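PDB 4INN: HP1028 from Helicobacter pylori, which is of unconfirmed function but has the beta-barrel fold of the lipocalins and probably binds or carries a small hydrophobic ligand. Local coordinates for residues A[53-58]-A[132-137]; A[111-116]-A[122-127]. The protein carries 1 engineered substitution. All coordinates share one frame; numbering follows the deposited sequence.

Both contacts belong to one closed, antiparallel lipocalin-type barrel, but they hold it together differently. Interaction 1 spans the barrel's inside: strands 51-58 and 134-139 are not neighbours in the sheet, and a few buried, wholly apolar side chains meet between them. Interaction 2 lies in the wall itself, where the hairpin of strands 107-115 and 120-128 is joined by backbone hydrogen bonds; Ala113 and Val124 are buried on one face, Lys112 and Tyr123 partly exposed on the other. Strand 120-128 borders strand 134-139, so the two contacts adjoin: Phe136 of interaction 1 packs through CE1 on Val124 CG1 of interaction 2, 3.4 Å away, and the two share one apolar interior.

Interaction 1. Residues A[53-58]-A[132-137]; sequences VEFFEH and GDLEFT
Phe55 and Leu134 meet from opposite directions inside the eight-stranded antiparallel barrel of a lipocalin-type fold. The strands that bear them, 51-58 and 134-139, are not neighbours in the sheet; on one side, strand 51-58 pairs with 38-41 through backbone bonding of Phe55 with Gly38, and 134-139 with 147-154 through that of Leu134 with Trp152. Even at their nearest, Phe55 CA and Leu134 CA are 11.2 Å apart, so the contact is made entirely by side chains that reach inward from the two strands and touch.

The aliphatic part of the contact rests on one branch of Leu134. Its CD1 methyl reaches Phe55 CE2 at 3.7 Å and Phe55 CZ at 3.8 Å, approaching the far end of the ring obliquely. With CG beside the backbone N in both residues (chi1 -79° for Phe55 and -51° for Leu134), the two side chains extend towards each other. A branched leucine and a long, flat phenylalanine suit this place because both are bulky enough to bridge the interior and neither brings a polar group that would need a partner there.

The aromatic part is looser and adds to a larger cluster. Phe136 stacks on Trp152, and Phe55 meets Tyr40 with the ring planes at about 80°. Inward residues alternate with outward ones, as strand geometry requires: Glu54 and Phe56 point out of the barrel yet stay buried, Glu54 in a salt bridge with Arg167 and Phe56 against helix 170-174. The Phe136 side chain is about 5 Å from a bound polyethylene glycol chain, probably from the crystallisation liquor, which may mark a pocket. Between the two phenylalanines, Phe136 CE1 sits at the edge of the Phe55 ring, near its plane, 4.4 Å from Phe55 CZ.

Interaction 2. Residues A[111-116]-A[122-127]; sequences GKAYNF and YYVRVA
Tyr122 O takes a nearly straight hydrogen bond of 2.8 Å from Ala113 N of the adjacent strand (169° at the hydrogen), and the CA-H of Lys112 also approaches it. The bond is returned from Tyr122 N to Ala113 O. Gly111 and Val124 form the next antiparallel hydrogen-bonded pair, with the non-hydrogen-bonded pair Lys112 and Tyr123 between them, the alternation of a beta hairpin in the barrel wall. The bonds are uneven: that from Gly111 N to Val124 O is bent, 137° at the hydrogen.

On the face shared by Ala113, Tyr122 and Val124, the Ala113 methyl is small enough to let Val124 CG2, set beside its own backbone N, lie against it (Ala113 CB to Val124 CG2 3.4 Å). Farther along, Tyr122 CE2 lies 3.8 Å from Asn115 CB, and Tyr140 meets the ring edge-to-face.

On the other face, Lys112 runs its long methylene chain alongside the Tyr123 ring, Lys112 CE 3.7 Å from Tyr123 CE1. The backbone thus supplies the polar cohesion. Tyr122, its hydroxyl held by Asp118 OD1, gives an aromatic and polar lining to the pocket occupied here by a polyethylene glycol chain, probably from the crystallisation liquor.

Interaction 1. Residues A[53-58]-A[132-137]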
loop_
_atom_site.group_PDB
_atom_site.type_symbol
_atom_site.label_atom_id
_atom_site.label_comp_id
_atom_site.label_asym_id
_atom_site.label_seq_id
_atom_site.Cartn_x
_atom_site.Cartn_y
_atom_site.Cartn_z
ATOM N N VAL A 53 -2.855 -0.955 5.585
ATOM C CA VAL A 53 -2.952 -0.108 4.417
ATOM C C VAL A 53 -4.279 -0.245 3.712
ATOM O O VAL A 53 -4.849 -1.312 3.731
ATOM C CB VAL A 53 -1.895 -0.475 3.381
ATOM C CG1 VAL A 53 -0.508 -0.320 3.985
ATOM C CG2 VAL A 53 -2.112 -1.884 2.864
ATOM N N GLU A 54 -4.741 0.840 3.083
ATOM C CA GLU A 54 -5.957 0.829 2.285
ATOM C C GLU A 54 -5.734 1.014 0.798
ATOM O O GLU A 54 -5.137 1.988 0.389
ATOM C CB GLU A 54 -6.923 1.920 2.743
ATOM C CG GLU A 54 -8.210 1.967 1.911
ATOM C CD GLU A 54 -9.345 2.717 2.577
ATOM O OE1 GLU A 54 -9.115 3.363 3.635
ATOM O OE2 GLU A 54 -10.483 2.666 2.049
ATOM N N PHE A 55 -6.275 0.103 -0.003
ATOM C CA PHE A 55 -6.262 0.234 -1.463
ATOM C C PHE A 55 -7.565 0.925 -1.901
ATOM O O PHE A 55 -8.619 0.648 -1.331
ATOM C CB PHE A 55 -6.146 -1.136 -2.153
ATOM C CG PHE A 55 -4.764 -1.711 -2.178
ATOM C CD1 PHE A 55 -4.021 -1.716 -3.345
ATOM C CD2 PHE A 55 -4.229 -2.326 -1.066
ATOM C CE1 PHE A 55 -2.753 -2.276 -3.407
ATOM C CE2 PHE A 55 -2.961 -2.880 -1.102
ATOM C CZ PHE A 55 -2.223 -2.863 -2.284
ATOM N N PHE A 56 -7.497 1.796 -2.905
ATOM C CA PHE A 56 -8.701 2.410 -3.496
ATOM C C PHE A 56 -8.529 2.638 -5.001
ATOM O O PHE A 56 -7.390 2.641 -5.463
ATOM C CB PHE A 56 -9.044 3.730 -2.773
ATOM C CG PHE A 56 -8.012 4.834 -2.944
ATOM C CD1 PHE A 56 -8.211 5.851 -3.840
ATOM C CD2 PHE A 56 -6.864 4.868 -2.166
ATOM C CE1 PHE A 56 -7.263 6.877 -3.977
ATOM C CE2 PHE A 56 -5.910 5.882 -2.304
ATOM C CZ PHE A 56 -6.119 6.899 -3.201
ATOM N N GLU A 57 -9.625 2.771 -5.773
ATOM C CA GLU A 57 -9.496 3.119 -7.222
ATOM C C GLU A 57 -9.761 4.576 -7.489
ATOM O O GLU A 57 -10.488 5.223 -6.775
ATOM C CB GLU A 57 -10.343 2.232 -8.180
ATOM C CG GLU A 57 -11.812 2.593 -8.418
ATOM C CD GLU A 57 -12.117 3.890 -9.228
ATOM O OE1 GLU A 57 -11.644 4.086 -10.388
ATOM O OE2 GLU A 57 -12.908 4.732 -8.700
ATOM N N HIS A 58 -9.166 5.086 -8.546
ATOM C CA HIS A 58 -9.429 6.442 -8.982
ATOM C C HIS A 58 -9.028 6.557 -10.441
ATOM O O HIS A 58 -7.923 6.171 -10.808
ATOM C CB HIS A 58 -8.636 7.421 -8.122
ATOM C CG HIS A 58 -8.572 8.812 -8.677
ATOM N ND1 HIS A 58 -9.590 9.731 -8.507
ATOM C CD2 HIS A 58 -7.604 9.444 -9.383
ATOM C CE1 HIS A 58 -9.261 10.861 -9.110
ATOM N NE2 HIS A 58 -8.059 10.715 -9.641
ATOM N N GLY A 132 -9.532 -13.036 -0.702
ATOM C CA GLY A 132 -9.246 -11.611 -0.794
ATOM C C GLY A 132 -7.796 -11.236 -0.529
ATOM O O GLY A 132 -7.408 -10.123 -0.804
ATOM N N ASP A 133 -7.001 -12.164 0.003
ATOM C CA ASP A 133 -5.616 -11.873 0.411
ATOM C C ASP A 133 -4.795 -11.556 -0.817
ATOM O O ASP A 133 -5.155 -11.962 -1.904
ATOM C CB ASP A 133 -4.990 -13.059 1.135
ATOM C CG ASP A 133 -5.453 -13.188 2.583
ATOM O OD1 ASP A 133 -4.863 -14.036 3.329
ATOM O OD2 ASP A 133 -6.385 -12.446 2.992
ATOM N N LEU A 134 -3.716 -10.799 -0.647
ATOM C CA LEU A 134 -2.898 -10.414 -1.770
ATOM C C LEU A 134 -1.575 -11.118 -1.702
ATOM O O LEU A 134 -1.017 -11.314 -0.624
ATOM C CB LEU A 134 -2.642 -8.910 -1.799
ATOM C CG LEU A 134 -3.807 -7.938 -1.685
ATOM C CD1 LEU A 134 -3.260 -6.521 -1.857
ATOM C CD2 LEU A 134 -4.929 -8.174 -2.683
ATOM N N GLU A 135 -1.095 -11.515 -2.869
ATOM C CA GLU A 135 0.296 -11.857 -3.072
ATOM C C GLU A 135 0.919 -10.642 -3.730
ATOM O O GLU A 135 0.664 -10.381 -4.894
ATOM C CB GLU A 135 0.443 -13.076 -3.961
ATOM C CG GLU A 135 -0.399 -14.243 -3.501
ATOM C CD GLU A 135 0.149 -15.558 -4.004
ATOM O OE1 GLU A 135 0.138 -15.812 -5.242
ATOM O OE2 GLU A 135 0.619 -16.332 -3.141
ATOM N N PHE A 136 1.728 -9.911 -2.969
ATOM C CA PHE A 136 2.178 -8.582 -3.341
ATOM C C PHE A 136 3.655 -8.649 -3.709
ATOM O O PHE A 136 4.504 -8.913 -2.839
ATOM C CB PHE A 136 1.951 -7.655 -2.150
ATOM C CG PHE A 136 2.431 -6.266 -2.356
ATOM C CD1 PHE A 136 1.554 -5.277 -2.733
ATOM C CD2 PHE A 136 3.765 -5.929 -2.130
ATOM C CE1 PHE A 136 1.987 -3.985 -2.917
ATOM C CE2 PHE A 136 4.204 -4.626 -2.313
ATOM C CZ PHE A 136 3.312 -3.661 -2.706
ATOM N N THR A 137 3.956 -8.438 -4.983
ATOM C CA THR A 137 5.293 -8.663 -5.503
ATOM C C THR A 137 6.008 -7.361 -5.716
ATOM O O THR A 137 5.642 -6.587 -6.578
ATOM C CB THR A 137 5.296 -9.438 -6.849
ATOM O OG1 THR A 137 4.716 -10.749 -6.685
ATOM C CG2 THR A 137 6.762 -9.575 -7.408
#

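Interaction 2. Residues A[111-116]-A[122-127]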
loop_
_atom_site.group_PDB
_atom_site.type_symbol
_atom_site.label_atom_id
_atom_site.label_comp_id
_atom_site.label_asym_id
_atom_site.label_seq_id
_atom_site.Cartn_x
_atom_site.Cartn_y
_atom_site.Cartn_z
ATOM N N GLY A 111 2.202 -1.056 -11.182
ATOM C CA GLY A 111 2.215 -0.182 -10.022
ATOM C C GLY A 111 3.614 0.249 -9.619
ATOM O O GLY A 111 4.608 -0.375 -9.999
ATOM N N LYS A 112 3.687 1.323 -8.844
ATOM C CA LYS A 112 4.941 1.784 -8.282
ATOM C C LYS A 112 4.746 2.141 -6.815
ATOM O O LYS A 112 3.862 2.915 -6.468
ATOM C CB LYS A 112 5.425 2.978 -9.057
ATOM C CG LYS A 112 5.629 2.692 -10.530
ATOM C CD LYS A 112 6.667 3.653 -11.098
ATOM C CE LYS A 112 8.095 3.242 -10.724
ATOM N NZ LYS A 112 9.074 4.365 -10.839
ATOM N N ALA A 113 5.562 1.541 -5.957
ATOM C CA ALA A 113 5.478 1.757 -4.530
ATOM C C ALA A 113 6.674 2.538 -3.978
ATOM O O ALA A 113 7.818 2.083 -4.066
ATOM C CB ALA A 113 5.351 0.441 -3.817
ATOM N N TYR A 114 6.408 3.696 -3.383
ATOM C CA TYR A 114 7.431 4.352 -2.588
ATOM C C TYR A 114 7.560 3.635 -1.262
ATOM O O TYR A 114 6.563 3.234 -0.685
ATOM C CB TYR A 114 7.111 5.839 -2.373
ATOM C CG TYR A 114 8.112 6.546 -1.479
ATOM C CD1 TYR A 114 9.423 6.822 -1.919
ATOM C CD2 TYR A 114 7.761 6.923 -0.183
ATOM C CE1 TYR A 114 10.335 7.468 -1.086
ATOM C CE2 TYR A 114 8.668 7.561 0.647
ATOM C CZ TYR A 114 9.950 7.838 0.202
ATOM O OH TYR A 114 10.821 8.484 1.070
ATOM N N ASN A 115 8.787 3.492 -0.772
ATOM C CA ASN A 115 9.034 2.854 0.527
ATOM C C ASN A 115 9.681 3.797 1.552
ATOM O O ASN A 115 10.836 4.166 1.415
ATOM C CB ASN A 115 9.922 1.649 0.321
ATOM C CG ASN A 115 10.202 0.919 1.605
ATOM O OD1 ASN A 115 9.377 0.901 2.500
ATOM N ND2 ASN A 115 11.362 0.302 1.696
ATOM N N PHE A 116 8.929 4.157 2.585
ATOM C CA PHE A 116 9.325 5.169 3.576
ATOM C C PHE A 116 10.561 4.772 4.367
ATOM O O PHE A 116 11.339 5.634 4.763
ATOM C CB PHE A 116 8.161 5.423 4.553
ATOM C CG PHE A 116 7.075 6.247 3.964
ATOM C CD1 PHE A 116 7.069 7.626 4.122
ATOM C CD2 PHE A 116 6.062 5.659 3.208
ATOM C CE1 PHE A 116 6.060 8.397 3.558
ATOM C CE2 PHE A 116 5.054 6.441 2.633
ATOM C CZ PHE A 116 5.065 7.810 2.800
ATOM N N TYR A 122 9.677 1.135 -5.954
ATOM C CA TYR A 122 9.779 -0.216 -6.479
ATOM C C TYR A 122 8.618 -0.455 -7.408
ATOM O O TYR A 122 7.552 0.062 -7.175
ATOM C CB TYR A 122 9.661 -1.246 -5.368
ATOM C CG TYR A 122 10.737 -1.198 -4.350
ATOM C CD1 TYR A 122 11.709 -2.184 -4.290
ATOM C CD2 TYR A 122 10.781 -0.167 -3.414
ATOM C CE1 TYR A 122 12.703 -2.139 -3.339
ATOM C CE2 TYR A 122 11.777 -0.123 -2.451
ATOM C CZ TYR A 122 12.726 -1.104 -2.426
ATOM O OH TYR A 122 13.686 -1.052 -1.462
ATOM N N TYR A 123 8.816 -1.276 -8.434
ATOM C CA TYR A 123 7.726 -1.692 -9.291
ATOM C C TYR A 123 6.919 -2.750 -8.552
ATOM O O TYR A 123 7.490 -3.595 -7.881
ATOM C CB TYR A 123 8.263 -2.259 -10.592
ATOM C CG TYR A 123 9.088 -1.288 -11.379
ATOM C CD1 TYR A 123 8.477 -0.383 -12.265
ATOM C CD2 TYR A 123 10.487 -1.266 -11.266
ATOM C CE1 TYR A 123 9.236 0.519 -13.003
ATOM C CE2 TYR A 123 11.250 -0.385 -12.017
ATOM C CZ TYR A 123 10.612 0.509 -12.877
ATOM O OH TYR A 123 11.341 1.401 -13.633
ATOM N N VAL A 124 5.595 -2.683 -8.671
ATOM C CA VAL A 124 4.704 -3.565 -7.932
ATOM C C VAL A 124 3.717 -4.256 -8.871
ATOM O O VAL A 124 3.144 -3.600 -9.773
ATOM C CB VAL A 124 3.939 -2.771 -6.836
ATOM C CG1 VAL A 124 2.800 -3.585 -6.237
ATOM C CG2 VAL A 124 4.904 -2.339 -5.718
ATOM N N ARG A 125 3.543 -5.573 -8.678
ATOM C CA ARG A 125 2.371 -6.286 -9.229
ATOM C C ARG A 125 1.664 -7.108 -8.133
ATOM O O ARG A 125 2.241 -7.384 -7.103
ATOM C CB ARG A 125 2.666 -7.112 -10.494
ATOM C CG ARG A 125 3.721 -8.187 -10.364
ATOM C CD ARG A 125 3.823 -8.940 -11.668
ATOM N NE ARG A 125 5.019 -9.773 -11.782
ATOM C CZ ARG A 125 5.213 -10.978 -11.231
ATOM N NH1 ARG A 125 4.304 -11.536 -10.445
ATOM N NH2 ARG A 125 6.362 -11.627 -11.442
ATOM N N VAL A 126 0.387 -7.406 -8.356
ATOM C CA VAL A 126 -0.440 -8.016 -7.353
ATOM C C VAL A 126 -1.350 -9.074 -7.984
ATOM O O VAL A 126 -1.946 -8.856 -9.037
ATOM C CB VAL A 126 -1.322 -6.978 -6.603
ATOM C CG1 VAL A 126 -2.211 -7.692 -5.592
ATOM C CG2 VAL A 126 -0.477 -5.943 -5.877
ATOM N N ALA A 127 -1.423 -10.213 -7.299
ATOM C CA ALA A 127 -2.373 -11.274 -7.593
ATOM C C ALA A 127 -3.244 -11.423 -6.340
ATOM O O ALA A 127 -2.714 -11.509 -5.242
ATOM C CB ALA A 127 -1.621 -12.573 -7.890
#